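Local coordinates for hypothetical protein PSPTO_2114 (Pseudomonas syringae pv. tomato, PDB 2ODA) that belongs to a Pseudomonas-specific subfamily of the haloacid dehalogenase superfamily and is probably a phosphatase-like hydrolase with a biochemical function of its own, at residues L183-I186 with A187-S191. Residues are numbered along the deposited sequence; the frame is centred on the assembly and turned at random.
Sequences LADI and ALRRS
Ile186 and Arg190, one turn apart, form the close-packed side of this contact. With CG anti to the carbonyl carbon (chi1 -72°), Arg190 brings the start of its chain beside the Ile186 carbonyl oxygen, CG coming to 3.3 Å from Ile186 O; that same oxygen accepts a bond from Arg190 N at 2.8 Å. Farther out, Arg190 CD meets the CG2 branch of Ile186 at 4.2 Å; the chain then bends at chi3, and NH1 hydrogen-bonds to the carbonyl oxygen of Thr5. Ile186 packs on Trp127 and Ile129, and Leu183 on Ile129. Their helix, 179-191, is the last of the chain and packs here against strand 127-131 and the edge strand 171-173 of the parallel, Rossmann-like sheet characteristic of haloacid dehalogenase enzymes. The other side is looser. Asp185 and Arg189 do not pair directly, OD2 and NH1 standing 5.3 Å apart; a water bridges them, donating to Asp185 OD2 at 2.6 Å and accepting from Arg189 NH1 at the guanidinium edge. Glu194 forms a salt bridge with Arg189 NE, and His170 O accepts a hydrogen bond from NH1, which together would restrict the group's rotation. Beside exposed Asp185, Leu188 brings CD2 only to 3.9 Å from OD1.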
ATOM      1  N   LEU B 183      13.936  -1.083  15.518  1.00  7.22           N
ATOM      2  CA  LEU B 183      13.084   0.035  15.077  1.00  7.40           C
ATOM      3  C   LEU B 183      13.808   1.362  15.163  1.00  7.56           C
ATOM      4  O   LEU B 183      13.705   2.163  14.243  1.00  7.72           O
ATOM      5  CB  LEU B 183      11.767   0.095  15.859  1.00  7.60           C
ATOM      6  CG  LEU B 183      10.753  -1.033  15.593  1.00  7.46           C
ATOM      7  CD1 LEU B 183       9.663  -1.038  16.666  1.00 10.41           C
ATOM      8  CD2 LEU B 183      10.132  -0.882  14.210  1.00  8.62           C
ATOM      9  N   ALA B 184      14.547   1.593  16.251  1.00  7.90           N
ATOM     10  CA  ALA B 184      15.295   2.859  16.400  1.00  8.41           C
ATOM     11  C   ALA B 184      16.304   3.038  15.266  1.00  8.70           C
ATOM     12  O   ALA B 184      16.479   4.150  14.743  1.00  8.61           O
ATOM     13  CB  ALA B 184      15.982   2.946  17.788  1.00  8.48           C
ATOM     14  N   ASP B 185      16.953   1.943  14.858  1.00  8.04           N
ATOM     15  CA  ASP B 185      17.933   2.034  13.765  1.00  8.06           C
ATOM     16  C   ASP B 185      17.250   2.251  12.404  1.00  7.94           C
ATOM     17  O   ASP B 185      17.777   2.971  11.554  1.00  8.28           O
ATOM     18  CB  ASP B 185      18.878   0.824  13.759  1.00  7.96           C
ATOM     19  CG  ASP B 185      20.252   1.175  13.231  1.00 11.50           C
ATOM     20  OD1 ASP B 185      20.845   2.169  13.735  1.00 12.36           O
ATOM     21  OD2 ASP B 185      20.701   0.504  12.280  1.00 11.63           O
ATOM     22  N   ILE B 186      16.074   1.655  12.195  1.00  7.03           N
ATOM     23  CA  ILE B 186      15.290   1.960  10.982  1.00  6.91           C
ATOM     24  C   ILE B 186      14.854   3.437  10.960  1.00  6.86           C
ATOM     25  O   ILE B 186      14.871   4.098   9.900  1.00  6.89           O
ATOM     26  CB  ILE B 186      14.115   0.985  10.799  1.00  6.81           C
ATOM     27  CG1 ILE B 186      14.670  -0.396  10.352  1.00  7.07           C
ATOM     28  CG2 ILE B 186      13.082   1.541   9.778  1.00  7.60           C
ATOM     29  CD1 ILE B 186      13.630  -1.581  10.436  1.00  6.41           C
ATOM     30  N   ALA B 187      14.489   3.969  12.123  1.00  7.00           N
ATOM     31  CA  ALA B 187      14.088   5.386  12.186  1.00  7.69           C
ATOM     32  C   ALA B 187      15.250   6.291  11.757  1.00  8.37           C
ATOM     33  O   ALA B 187      15.038   7.257  11.023  1.00  9.14           O
ATOM     34  CB  ALA B 187      13.601   5.745  13.589  1.00  8.84           C
ATOM     35  N   LEU B 188      16.467   5.957  12.208  1.00  9.40           N
ATOM     36  CA  LEU B 188      17.701   6.648  11.817  1.00  9.92           C
ATOM     37  C   LEU B 188      17.947   6.544  10.323  1.00  9.40           C
ATOM     38  O   LEU B 188      18.194   7.558   9.662  1.00 10.39           O
ATOM     39  CB  LEU B 188      18.912   6.110  12.602  1.00  9.58           C
ATOM     40  CG  LEU B 188      20.305   6.780  12.477  1.00 10.57           C
ATOM     41  CD1 LEU B 188      20.294   8.308  12.793  1.00 10.59           C
ATOM     42  CD2 LEU B 188      21.342   6.051  13.393  1.00 10.71           C
ATOM     43  N   ARG B 189      17.870   5.333   9.775  1.00  9.04           N
ATOM     44  CA  ARG B 189      17.916   5.160   8.296  1.00  8.84           C
ATOM     45  C   ARG B 189      16.895   6.042   7.548  1.00  9.35           C
ATOM     46  O   ARG B 189      17.242   6.735   6.585  1.00  8.34           O
ATOM     47  CB  ARG B 189      17.779   3.677   7.893  1.00  8.23           C
ATOM     48  CG  ARG B 189      19.016   2.875   8.234  1.00  8.12           C
ATOM     49  CD  ARG B 189      18.741   1.381   8.412  1.00  8.07           C
ATOM     50  NE  ARG B 189      18.247   0.779   7.177  1.00  7.90           N
ATOM     51  CZ  ARG B 189      18.020  -0.517   7.009  1.00  7.50           C
ATOM     52  NH1 ARG B 189      18.281  -1.362   7.996  1.00  8.07           N
ATOM     53  NH2 ARG B 189      17.561  -0.965   5.840  1.00  8.24           N
ATOM     54  N   ARG B 190      15.662   6.073   8.048  1.00  9.88           N
ATOM     55  CA  ARG B 190      14.607   6.933   7.489  1.00  9.78           C
ATOM     56  C   ARG B 190      14.978   8.411   7.545  1.00 10.71           C
ATOM     57  O   ARG B 190      14.701   9.161   6.598  1.00 10.04           O
ATOM     58  CB  ARG B 190      13.276   6.701   8.211  1.00 10.19           C
ATOM     59  CG  ARG B 190      12.626   5.351   7.854  1.00  9.69           C
ATOM     60  CD  ARG B 190      11.323   5.136   8.595  1.00  9.14           C
ATOM     61  NE  ARG B 190      10.333   6.170   8.283  1.00 11.77           N
ATOM     62  CZ  ARG B 190       9.338   6.512   9.095  1.00 13.53           C
ATOM     63  NH1 ARG B 190       9.178   5.888  10.244  1.00 13.08           N
ATOM     64  NH2 ARG B 190       8.490   7.469   8.753  1.00 15.97           N
ATOM     65  N   SER B 191      15.617   8.811   8.648  1.00 11.29           N
ATOM     66  CA  SER B 191      16.036  10.195   8.848  1.00 12.19           C
ATOM     67  C   SER B 191      17.076  10.591   7.796  1.00 12.55           C
ATOM     68  O   SER B 191      17.191  11.764   7.447  1.00 12.63           O
ATOM     69  CB  SER B 191      16.566  10.403  10.285  1.00 11.19           C
ATOM     70  OG  SER B 191      17.929   9.999  10.418  1.00 10.21           O
TER
HETATM   71  O   HOH W   1      19.492  -1.189  10.686  1.00  8.84           O